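Local coordinates for spermidine synthase (Corynebacterium glutamicum ATCC 13032, PDB 3GJY), which probably transfers an aminopropyl group from decarboxylated S-adenosylmethionine to putrescine, making spermidine in polyamine biosynthesis, at residues A[173-176]-A[177-180]; A[154-157]-A[158-161]; A[252-255]-A[256-259]; A[147-150]-A[151-155]. All coordinates share one frame; numbering follows the deposited sequence.

Overall arrangement
All four contacts are local, made where the chain turns or enters a helix in an AdoMet-methyltransferase-like fold. Contacts 4, 2 and 1 follow one another along the chain around helix 148-153 and strand 160-165. Contacts 4 and 2 share Ser154 and Phe155, and contact 1 meets contact 4 where Arg149 NH1 probably bonds Asn176 O. Contacts 1 and 4 are partly buried: the first relies on hydroxyl and carbonyl bonds beside a packed ring, the second on charge and capping. Contact 2 is a surface turn built on an arginine, a serine and a phenylalanine. Contact 3, also at the surface, lies about 30 Å from contact 2 between centres and depends on one serine cap.

Contact 1. Residues A[173-176]-A[177-180]; sequences TPQN and FTTV
The backbone of Pro174 to Thr178 tightens into a short 3-10 turn, in which Phe177 N bonds Pro174 O at 3.0 Å and Thr178 N bonds Gln175 O at 2.9 Å. Gln175 O takes a second donor: Thr178 OG1 reaches it at 2.8 Å. A chi1 of 73° sets the Thr178 hydroxyl between its own N and carbonyl carbon and points OG1 at this oxygen. The methyl branch, Thr178 CG2, goes the other way, 3.3 Å from Thr173 OG1. Beside it the rigid Pro174 ring runs alongside Phe177, Pro174 CB near the plane of the aromatic ring at the edge, 3.9 Å from Phe177 CD2. Proline fits the start of this turn because its N needs no acceptor, while the phenylalanine fills buried ground and meets Phe182 edge-to-face. Gln175 lies across Thr179 with its NE2 3.5 Å from Thr179 CG2, the same NE2 bonding His290 O; Thr179 OG1 binds Asp291 and, as N-cap of helix 180-189, Phe182 N. Held by both N and OG1 of Thr178, Gln175 O ties the turn down and fixes the hydroxyl's rotation, while Arg289, a second partner of Thr178 OG1, binds the turn to the C-terminal segment.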
ATOM      1  N   THR A 173       2.200  -6.674   9.920  1.00 31.90           N
ATOM      2  CA  THR A 173       2.769  -7.186   8.676  1.00 30.18           C
ATOM      3  C   THR A 173       3.718  -8.384   8.983  1.00 27.99           C
ATOM      4  O   THR A 173       4.425  -8.299   9.979  1.00 28.23           O
ATOM      5  CB  THR A 173       3.325  -6.001   7.824  1.00 31.73           C
ATOM      6  OG1 THR A 173       4.563  -6.333   7.199  1.00 33.77           O
ATOM      7  CG2 THR A 173       3.460  -4.695   8.673  1.00 30.47           C
ATOM      8  N   PRO A 174       3.685  -9.486   8.175  1.00 25.43           N
ATOM      9  CA  PRO A 174       4.733 -10.514   8.394  1.00 23.06           C
ATOM     10  C   PRO A 174       6.126  -9.928   8.411  1.00 21.30           C
ATOM     11  O   PRO A 174       6.431  -8.968   7.672  1.00 19.80           O
ATOM     12  CB  PRO A 174       4.598 -11.455   7.213  1.00 23.14           C
ATOM     13  CG  PRO A 174       3.176 -11.279   6.751  1.00 23.78           C
ATOM     14  CD  PRO A 174       2.820  -9.851   7.034  1.00 26.62           C
ATOM     15  N   GLN A 175       6.977 -10.516   9.246  1.00 19.74           N
ATOM     16  CA  GLN A 175       8.263  -9.940   9.549  1.00 18.95           C
ATOM     17  C   GLN A 175       9.115  -9.767   8.299  1.00 17.09           C
ATOM     18  O   GLN A 175       9.836  -8.745   8.179  1.00 16.98           O
ATOM     19  CB  GLN A 175       8.971 -10.819  10.598  1.00 19.58           C
ATOM     20  CG  GLN A 175      10.154 -10.132  11.254  1.00 24.01           C
ATOM     21  CD  GLN A 175      11.431 -10.447  10.552  1.00 25.42           C
ATOM     22  OE1 GLN A 175      11.417 -11.103   9.512  1.00 26.79           O
ATOM     23  NE2 GLN A 175      12.557  -9.963  11.091  1.00 26.63           N
ATOM     24  N   ASN A 176       8.988 -10.682   7.342  1.00 16.90           N
ATOM     25  CA  ASN A 176       9.819 -10.613   6.143  1.00 17.34           C
ATOM     26  C   ASN A 176       9.504  -9.497   5.162  1.00 15.47           C
ATOM     27  O   ASN A 176      10.239  -9.287   4.211  1.00 15.90           O
ATOM     28  CB  ASN A 176       9.995 -11.965   5.443  1.00 19.90           C
ATOM     29  CG  ASN A 176       8.732 -12.527   4.902  1.00 22.86           C
ATOM     30  OD1 ASN A 176       7.640 -12.009   5.122  1.00 28.20           O
ATOM     31  ND2 ASN A 176       8.868 -13.675   4.216  1.00 27.43           N
ATOM     32  N   PHE A 177       8.441  -8.750   5.450  1.00 14.76           N
ATOM     33  CA  PHE A 177       8.121  -7.542   4.711  1.00 14.58           C
ATOM     34  C   PHE A 177       8.559  -6.289   5.451  1.00 14.65           C
ATOM     35  O   PHE A 177       8.236  -5.184   5.010  1.00 15.30           O
ATOM     36  CB  PHE A 177       6.613  -7.478   4.453  1.00 14.31           C
ATOM     37  CG  PHE A 177       6.151  -8.466   3.450  1.00 13.87           C
ATOM     38  CD1 PHE A 177       6.447  -8.308   2.111  1.00 13.85           C
ATOM     39  CD2 PHE A 177       5.439  -9.605   3.859  1.00 15.45           C
ATOM     40  CE1 PHE A 177       6.000  -9.253   1.168  1.00 17.23           C
ATOM     41  CE2 PHE A 177       5.007 -10.546   2.916  1.00 18.77           C
ATOM     42  CZ  PHE A 177       5.288 -10.363   1.580  1.00 18.92           C
ATOM     43  N   THR A 178       9.295  -6.439   6.554  1.00 13.80           N
ATOM     44  CA  THR A 178       9.629  -5.281   7.390  1.00 14.84           C
ATOM     45  C   THR A 178      11.118  -5.072   7.634  1.00 13.71           C
ATOM     46  O   THR A 178      11.497  -4.219   8.444  1.00 15.06           O
ATOM     47  CB  THR A 178       8.916  -5.351   8.760  1.00 15.53           C
ATOM     48  OG1 THR A 178       9.538  -6.357   9.553  1.00 16.55           O
ATOM     49  CG2 THR A 178       7.432  -5.650   8.570  1.00 17.47           C
ATOM     50  N   THR A 179      11.945  -5.850   6.949  1.00 13.37           N
ATOM     51  CA  THR A 179      13.367  -5.880   7.252  1.00 13.05           C
ATOM     52  C   THR A 179      14.169  -5.026   6.289  1.00 12.52           C
ATOM     53  O   THR A 179      13.752  -4.723   5.150  1.00 12.63           O
ATOM     54  CB  THR A 179      13.930  -7.307   7.149  1.00 12.65           C
ATOM     55  OG1 THR A 179      13.713  -7.780   5.810  1.00 13.64           O
ATOM     56  CG2 THR A 179      13.255  -8.221   8.127  1.00 14.68           C
ATOM     57  N   VAL A 180      15.379  -4.703   6.734  1.00 12.89           N
ATOM     58  CA  VAL A 180      16.335  -3.971   5.903  1.00 12.93           C
ATOM     59  C   VAL A 180      16.562  -4.714   4.582  1.00 13.62           C
ATOM     60  O   VAL A 180      16.598  -4.097   3.513  1.00 12.79           O
ATOM     61  CB  VAL A 180      17.644  -3.793   6.668  1.00 13.00           C
ATOM     62  CG1 VAL A 180      18.790  -3.352   5.706  1.00 13.65           C
ATOM     63  CG2 VAL A 180      17.445  -2.798   7.857  1.00 13.86           C
TER

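Contact 2. Residues A[154-157]-A[158-161]; sequences SFTP and ASRD
The Arg160 guanidinium lies over one face of the Phe155 ring, the two planes 23° apart, with Phe155 CD1 under the centre of the guanidinium, 3.3 Å from Arg160 CZ. At the edge of the guanidinium, in its plane, sits Ser159 OG. The two flat groups are brought together by a type II beta turn, Thr156 to Ser159, on the return from helix to strand in a beta-alpha-beta crossover (strand 141-145, helix 148-153, strand 160-165) of the Rossmann-like fold. Pro157 suits the second place of the turn because its ring fixes phi near the value required there; Ala158 takes the left-handed conformation of the third place at some cost, its CB pressed to 3.1 Å from Pro157 C, with no longer branch to add to the crowding. Ser159 joins both halves. Its OG donates to Thr156 O at 2.7 Å and accepts from two nitrogens of Arg160, NH1 at 2.9 Å and NE at 3.0 Å, a side-on grip on one atom that fixes the rotation of the guanidinium over the ring. The remaining nitrogen, NH2, bonds Thr94 OG1, so the arginine also ties the turn to strand 92-96. Bends at chi2 and chi3 fold the arginine over the aromatic ring, where Arg160 CD makes a CH-pi contact 3.9 Å from the centroid of Phe155, only 11° off the ring normal.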
ATOM      1  N   SER A 154      13.539 -10.931  -6.530  1.00 14.58           N
ATOM      2  CA  SER A 154      13.973 -11.026  -7.921  0.50 14.60           C
ATOM      3  C   SER A 154      13.910  -9.728  -8.720  1.00 13.41           C
ATOM      4  O   SER A 154      14.261  -9.713  -9.899  1.00 15.17           O
ATOM      5  CB  SER A 154      13.243 -12.160  -8.653  0.50 15.09           C
ATOM      6  OG  SER A 154      13.874 -13.395  -8.365  0.50 19.04           O
ATOM      7  N   PHE A 155      13.508  -8.607  -8.077  1.00 12.40           N
ATOM      8  CA  PHE A 155      13.491  -7.334  -8.794  1.00 12.17           C
ATOM      9  C   PHE A 155      14.865  -7.089  -9.425  1.00 13.07           C
ATOM     10  O   PHE A 155      15.902  -7.204  -8.750  1.00 12.97           O
ATOM     11  CB  PHE A 155      13.240  -6.153  -7.835  1.00 12.08           C
ATOM     12  CG  PHE A 155      11.825  -6.013  -7.296  1.00 11.95           C
ATOM     13  CD1 PHE A 155      10.712  -6.549  -7.940  1.00 11.47           C
ATOM     14  CD2 PHE A 155      11.644  -5.272  -6.135  1.00 13.17           C
ATOM     15  CE1 PHE A 155       9.420  -6.361  -7.400  1.00 13.16           C
ATOM     16  CE2 PHE A 155      10.376  -5.075  -5.601  1.00 14.02           C
ATOM     17  CZ  PHE A 155       9.268  -5.624  -6.228  1.00 13.50           C
ATOM     18  N   THR A 156      14.860  -6.675 -10.686  1.00 13.73           N
ATOM     19  CA  THR A 156      16.085  -6.192 -11.336  1.00 13.60           C
ATOM     20  C   THR A 156      16.145  -4.641 -11.241  1.00 12.65           C
ATOM     21  O   THR A 156      15.150  -3.966 -10.906  1.00 12.30           O
ATOM     22  CB  THR A 156      16.130  -6.636 -12.804  1.00 14.08           C
ATOM     23  OG1 THR A 156      14.986  -6.118 -13.483  1.00 16.58           O
ATOM     24  CG2 THR A 156      16.119  -8.149 -12.925  1.00 15.75           C
ATOM     25  N   PRO A 157      17.310  -4.053 -11.511  1.00 11.98           N
ATOM     26  CA  PRO A 157      17.414  -2.614 -11.314  1.00 13.14           C
ATOM     27  C   PRO A 157      16.500  -1.757 -12.154  1.00 13.77           C
ATOM     28  O   PRO A 157      16.301  -1.996 -13.343  1.00 15.08           O
ATOM     29  CB  PRO A 157      18.878  -2.318 -11.639  1.00 13.13           C
ATOM     30  CG  PRO A 157      19.563  -3.578 -11.322  1.00 12.32           C
ATOM     31  CD  PRO A 157      18.629  -4.654 -11.814  1.00 12.34           C
ATOM     32  N   ALA A 158      15.908  -0.757 -11.506  1.00 13.59           N
ATOM     33  CA  ALA A 158      15.118   0.267 -12.216  1.00 13.51           C
ATOM     34  C   ALA A 158      14.040  -0.365 -13.086  1.00 13.39           C
ATOM     35  O   ALA A 158      13.791   0.050 -14.225  1.00 15.29           O
ATOM     36  CB  ALA A 158      16.042   1.164 -13.045  1.00 15.36           C
ATOM     37  N   SER A 159      13.365  -1.356 -12.504  1.00 12.24           N
ATOM     38  CA  SER A 159      12.291  -2.098 -13.175  1.00 12.25           C
ATOM     39  C   SER A 159      10.889  -1.617 -12.854  1.00 12.13           C
ATOM     40  O   SER A 159       9.923  -2.091 -13.454  1.00 13.22           O
ATOM     41  CB  SER A 159      12.479  -3.588 -12.884  1.00 11.94           C
ATOM     42  OG  SER A 159      12.546  -3.803 -11.470  1.00 12.29           O
ATOM     43  N   ARG A 160      10.773  -0.679 -11.918  1.00 11.45           N
ATOM     44  CA  ARG A 160       9.446  -0.096 -11.547  1.00 11.07           C
ATOM     45  C   ARG A 160       9.650   1.296 -10.962  1.00 11.24           C
ATOM     46  O   ARG A 160      10.734   1.580 -10.452  1.00 12.03           O
ATOM     47  CB  ARG A 160       8.693  -1.021 -10.554  1.00 11.22           C
ATOM     48  CG  ARG A 160       9.512  -1.364  -9.309  1.00 12.14           C
ATOM     49  CD  ARG A 160       9.421  -2.824  -8.928  1.00 13.90           C
ATOM     50  NE  ARG A 160      10.021  -3.723  -9.883  1.00 13.90           N
ATOM     51  CZ  ARG A 160       9.457  -4.803 -10.453  1.00 14.60           C
ATOM     52  NH1 ARG A 160      10.204  -5.528 -11.253  1.00 14.21           N
ATOM     53  NH2 ARG A 160       8.187  -5.155 -10.293  1.00 15.00           N
ATOM     54  N   ASP A 161       8.598   2.124 -10.967  1.00 10.54           N
ATOM     55  CA  ASP A 161       8.721   3.505 -10.492  1.00 10.77           C
ATOM     56  C   ASP A 161       8.174   3.703  -9.115  1.00 10.20           C
ATOM     57  O   ASP A 161       8.627   4.602  -8.396  1.00 10.93           O
ATOM     58  CB  ASP A 161       7.995   4.424 -11.465  1.00 11.39           C
ATOM     59  CG  ASP A 161       8.554   4.268 -12.845  1.00 12.68           C
ATOM     60  OD1 ASP A 161       9.733   4.614 -13.067  1.00 15.27           O
ATOM     61  OD2 ASP A 161       7.860   3.744 -13.715  1.00 13.75           O
TER

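Contact 3. Residues A[252-255]-A[256-259]; sequences SNST and EASA
Ser254 meets the first turn of helix 255-264 atom by atom. Its CB lies 3.7 Å from OE1 of Glu256, a carboxylate that curls back toward the start of the helix. One bond further out, Ser254 OG accepts from Ala257 N at 3.0 Å with an N-H...O angle of 154°, and the methyl CB of Ala257 rests 3.3 Å from the same oxygen. The torsion matters: at chi1 63° the hydroxyl sits over its own backbone, turned to the helix end, whose first N-H groups have no earlier turn to supply carbonyl partners. OG is also bonded to Ser251 O, so a single small hydroxyl joins the preceding loop to the helix. Serine suits the place because its oxygen stands just one carbon from the backbone. From here the regular pattern begins, Ser258 N bonding Ser254 O at 3.1 Å and Ala259 N bonding Thr255 O at 3.0 Å. Glu256 bends at chi2 (87°), which brings its OE1 to 3.6 Å from Thr255 OG1; a negative charge so near the amino end is probably favoured by the helix dipole. The small methyl of buried Ala257 fits against Ser254 OG and, with CB at 3.7 Å, Ser252 O. This is the serine N-cap, here opening the surface helix between strand 238-245 and strand 272-274, the last strand of the large mixed sheet.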
ATOM      1  N   SER A 252       6.676  20.227   5.731  1.00 24.66           N
ATOM      2  CA  SER A 252       5.430  20.619   6.338  1.00 27.90           C
ATOM      3  C   SER A 252       5.029  22.048   6.011  1.00 29.64           C
ATOM      4  O   SER A 252       3.843  22.339   5.904  1.00 30.54           O
ATOM      5  CB  SER A 252       5.466  20.367   7.845  1.00 27.94           C
ATOM      6  OG  SER A 252       5.010  19.038   8.060  1.00 31.92           O
ATOM      7  N   ASN A 253       5.963  22.957   5.814  1.00 31.81           N
ATOM      8  CA  ASN A 253       5.411  24.287   5.486  1.00 33.77           C
ATOM      9  C   ASN A 253       5.411  24.697   4.003  1.00 33.64           C
ATOM     10  O   ASN A 253       5.556  25.868   3.640  1.00 34.86           O
ATOM     11  CB  ASN A 253       5.899  25.355   6.461  1.00 35.39           C
ATOM     12  CG  ASN A 253       5.026  25.429   7.713  1.00 37.41           C
ATOM     13  OD1 ASN A 253       4.979  24.494   8.529  1.00 40.64           O
ATOM     14  ND2 ASN A 253       4.321  26.546   7.866  1.00 40.53           N
ATOM     15  N   SER A 254       5.199  23.714   3.144  1.00 32.43           N
ATOM     16  CA  SER A 254       5.188  23.944   1.727  1.00 30.59           C
ATOM     17  C   SER A 254       3.751  24.036   1.246  1.00 29.96           C
ATOM     18  O   SER A 254       2.799  23.605   1.933  1.00 29.32           O
ATOM     19  CB  SER A 254       5.939  22.833   0.993  1.00 30.56           C
ATOM     20  OG  SER A 254       5.306  21.586   1.181  1.00 27.75           O
ATOM     21  N   THR A 255       3.590  24.611   0.066  1.00 29.35           N
ATOM     22  CA  THR A 255       2.283  24.654  -0.552  1.00 28.12           C
ATOM     23  C   THR A 255       1.833  23.252  -0.947  1.00 26.86           C
ATOM     24  O   THR A 255       0.647  22.950  -0.856  1.00 26.18           O
ATOM     25  CB  THR A 255       2.265  25.604  -1.758  1.00 29.18           C
ATOM     26  OG1 THR A 255       3.049  25.041  -2.806  1.00 31.36           O
ATOM     27  CG2 THR A 255       2.827  26.972  -1.366  1.00 29.85           C
ATOM     28  N   GLU A 256       2.775  22.376  -1.343  1.00 25.42           N
ATOM     29  CA  GLU A 256       2.417  21.000  -1.689  1.00 24.73           C
ATOM     30  C   GLU A 256       1.894  20.264  -0.469  1.00 22.96           C
ATOM     31  O   GLU A 256       0.946  19.492  -0.588  1.00 22.82           O
ATOM     32  CB  GLU A 256       3.599  20.227  -2.278  1.00 25.72           C
ATOM     33  CG  GLU A 256       4.006  20.672  -3.681  1.00 29.20           C
ATOM     34  CD  GLU A 256       4.999  21.822  -3.681  1.00 33.54           C
ATOM     35  OE1 GLU A 256       5.361  22.341  -2.596  1.00 33.61           O
ATOM     36  OE2 GLU A 256       5.424  22.221  -4.799  1.00 37.58           O
ATOM     37  N   ALA A 257       2.513  20.501   0.694  1.00 21.65           N
ATOM     38  CA  ALA A 257       2.041  19.893   1.922  1.00 20.15           C
ATOM     39  C   ALA A 257       0.649  20.410   2.281  1.00 19.65           C
ATOM     40  O   ALA A 257      -0.190  19.654   2.731  1.00 18.15           O
ATOM     41  CB  ALA A 257       3.026  20.090   3.075  1.00 20.45           C
ATOM     42  N   SER A 258       0.395  21.696   2.083  1.00 19.78           N
ATOM     43  CA  SER A 258      -0.968  22.182   2.333  1.00 19.77           C
ATOM     44  C   SER A 258      -1.987  21.509   1.421  1.00 18.57           C
ATOM     45  O   SER A 258      -3.089  21.192   1.877  1.00 18.06           O
ATOM     46  CB  SER A 258      -1.060  23.706   2.233  1.00 20.87           C
ATOM     47  OG  SER A 258      -0.497  24.283   3.398  1.00 24.78           O
ATOM     48  N   ALA A 259      -1.642  21.292   0.151  1.00 17.98           N
ATOM     49  CA  ALA A 259      -2.543  20.597  -0.777  1.00 18.22           C
ATOM     50  C   ALA A 259      -2.789  19.146  -0.344  1.00 16.99           C
ATOM     51  O   ALA A 259      -3.928  18.668  -0.366  1.00 18.09           O
ATOM     52  CB  ALA A 259      -2.012  20.646  -2.202  1.00 20.24           C
TER

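Contact 4. Residues A[147-150]-A[151-155]; sequences DARM and VAESF
Arg149 and Glu153, one helical turn apart, form a salt bridge across the side of helix 148-153. Arg149 leaves the backbone with CG opposite its N (chi1 171°) and bends at chi2 (62°), which brings NE forward along the helix to Glu153 OE2 at 2.8 Å. Glu153 stays extended beyond CG and offers the lone pair of OE2 facing away from its other oxygen; the planes of the two groups stand 67° apart. A weak bond from Arg149 NH2 at 3.1 Å reaches the same OE2, and NH2 has a second anionic partner in Asp291; arginine is long enough to serve both acids. Met150, present as selenomethionine, folds at chi2 and chi3 to bring SE to 3.5 Å from Glu153 OE1 in the conformer described. Branched Val151 puts CG2 3.4 Å from Asp147 O and packs toward strand 115-120. Asp147, also in one of two conformers, accepts from Arg149 N through OD1 at 3.0 Å and weakly from Met150 N through OD2; aspartate's short carboxylate can reach these first N-H groups. Asp147 is thus the N-cap, and Arg149-Glu153 an i, i+4 salt bridge, of the helix in the beta-alpha-beta unit between strands 141-145 and 160-165 of the Rossmann-like fold.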
ATOM      1  N   ASP A 147       4.384 -15.375  -4.354  1.00 16.24           N
ATOM      2  CA  ASP A 147       4.760 -14.830  -3.052  0.50 17.03           C
ATOM      3  C   ASP A 147       5.468 -13.494  -3.278  1.00 16.54           C
ATOM      4  O   ASP A 147       6.468 -13.390  -3.966  1.00 16.84           O
ATOM      5  CB  ASP A 147       5.640 -15.782  -2.237  0.50 18.58           C
ATOM      6  CG  ASP A 147       6.461 -15.059  -1.166  0.50 19.60           C
ATOM      7  OD1 ASP A 147       5.950 -14.150  -0.460  0.50 20.42           O
ATOM      8  OD2 ASP A 147       7.648 -15.408  -1.035  0.50 23.25           O
ATOM      9  N   ALA A 148       4.886 -12.455  -2.699  1.00 15.42           N
ATOM     10  CA  ALA A 148       5.410 -11.108  -2.884  1.00 14.35           C
ATOM     11  C   ALA A 148       6.846 -10.901  -2.393  1.00 13.43           C
ATOM     12  O   ALA A 148       7.583 -10.073  -2.974  1.00 12.86           O
ATOM     13  CB  ALA A 148       4.471 -10.080  -2.257  1.00 15.60           C
ATOM     14  N   ARG A 149       7.237 -11.552  -1.303  1.00 14.86           N
ATOM     15  CA  ARG A 149       8.619 -11.414  -0.834  1.00 14.19           C
ATOM     16  C   ARG A 149       9.573 -11.997  -1.866  1.00 15.45           C
ATOM     17  O   ARG A 149      10.593 -11.380  -2.197  1.00 15.19           O
ATOM     18  CB  ARG A 149       8.829 -12.131   0.506  1.00 14.61           C
ATOM     19  CG  ARG A 149      10.279 -12.191   0.924  1.00 16.03           C
ATOM     20  CD  ARG A 149      11.009 -10.829   1.161  1.00 17.36           C
ATOM     21  NE  ARG A 149      12.449 -11.093   1.269  1.00 16.67           N
ATOM     22  CZ  ARG A 149      13.230 -10.860   2.322  1.00 15.42           C
ATOM     23  NH1 ARG A 149      12.755 -10.300   3.436  1.00 15.49           N
ATOM     24  NH2 ARG A 149      14.508 -11.243   2.256  1.00 17.67           N
HETATM   25  N   MSE A 150       9.220 -13.156  -2.421  1.00 15.52           N
HETATM   26  CA  MSE A 150      10.087 -13.748  -3.434  0.50 16.36           C
HETATM   27  C   MSE A 150      10.141 -12.896  -4.694  1.00 15.85           C
HETATM   28  O   MSE A 150      11.204 -12.740  -5.293  1.00 15.44           O
HETATM   29  CB  MSE A 150       9.710 -15.202  -3.730  0.50 18.36           C
HETATM   30  CG  MSE A 150       9.923 -16.086  -2.546  0.50 22.29           C
HETATM   31 SE   MSE A 150      11.825 -16.196  -2.111  0.35 31.55          SE
HETATM   32  CE  MSE A 150      12.350 -17.296  -3.629  0.50 31.73           C
ATOM     33  N   VAL A 151       9.014 -12.307  -5.081  1.00 14.02           N
ATOM     34  CA  VAL A 151       9.027 -11.439  -6.270  1.00 12.97           C
ATOM     35  C   VAL A 151       9.964 -10.237  -6.000  1.00 12.99           C
ATOM     36  O   VAL A 151      10.759  -9.879  -6.881  1.00 13.43           O
ATOM     37  CB  VAL A 151       7.598 -10.997  -6.638  1.00 12.77           C
ATOM     38  CG1 VAL A 151       7.625  -9.904  -7.713  1.00 14.25           C
ATOM     39  CG2 VAL A 151       6.815 -12.200  -7.150  1.00 13.72           C
ATOM     40  N   ALA A 152       9.892  -9.654  -4.799  1.00 12.43           N
ATOM     41  CA  ALA A 152      10.774  -8.523  -4.485  1.00 12.20           C
ATOM     42  C   ALA A 152      12.234  -8.934  -4.566  1.00 12.31           C
ATOM     43  O   ALA A 152      13.066  -8.184  -5.096  1.00 13.61           O
ATOM     44  CB  ALA A 152      10.428  -7.915  -3.110  1.00 11.96           C
ATOM     45  N   GLU A 153      12.552 -10.137  -4.085  1.00 12.52           N
ATOM     46  CA  GLU A 153      13.949 -10.586  -4.149  1.00 14.90           C
ATOM     47  C   GLU A 153      14.452 -10.698  -5.573  1.00 14.33           C
ATOM     48  O   GLU A 153      15.679 -10.585  -5.801  1.00 16.25           O
ATOM     49  CB  GLU A 153      14.098 -11.952  -3.484  1.00 15.30           C
ATOM     50  CG  GLU A 153      13.878 -11.874  -1.989  1.00 16.96           C
ATOM     51  CD  GLU A 153      14.098 -13.171  -1.248  1.00 22.23           C
ATOM     52  OE1 GLU A 153      14.622 -14.128  -1.865  1.00 25.44           O
ATOM     53  OE2 GLU A 153      13.748 -13.231  -0.052  1.00 22.03           O
ATOM     54  N   SER A 154      13.539 -10.931  -6.530  1.00 14.58           N
ATOM     55  CA  SER A 154      13.973 -11.026  -7.921  0.50 14.60           C
ATOM     56  C   SER A 154      13.910  -9.728  -8.720  1.00 13.41           C
ATOM     57  O   SER A 154      14.261  -9.713  -9.899  1.00 15.17           O
ATOM     58  CB  SER A 154      13.243 -12.160  -8.653  0.50 15.09           C
ATOM     59  OG  SER A 154      13.874 -13.395  -8.365  0.50 19.04           O
ATOM     60  N   PHE A 155      13.508  -8.607  -8.077  1.00 12.40           N
ATOM     61  CA  PHE A 155      13.491  -7.334  -8.794  1.00 12.17           C
ATOM     62  C   PHE A 155      14.865  -7.089  -9.425  1.00 13.07           C
ATOM     63  O   PHE A 155      15.902  -7.204  -8.750  1.00 12.97           O
ATOM     64  CB  PHE A 155      13.240  -6.153  -7.835  1.00 12.08           C
ATOM     65  CG  PHE A 155      11.825  -6.013  -7.296  1.00 11.95           C
ATOM     66  CD1 PHE A 155      10.712  -6.549  -7.940  1.00 11.47           C
ATOM     67  CD2 PHE A 155      11.644  -5.272  -6.135  1.00 13.17           C
ATOM     68  CE1 PHE A 155       9.420  -6.361  -7.400  1.00 13.16           C
ATOM     69  CE2 PHE A 155      10.376  -5.075  -5.601  1.00 14.02           C
ATOM     70  CZ  PHE A 155       9.268  -5.624  -6.228  1.00 13.50           C
TER
HETATM   71  O   HOH W   1      13.024 -14.661  -6.104  1.00 20.54           O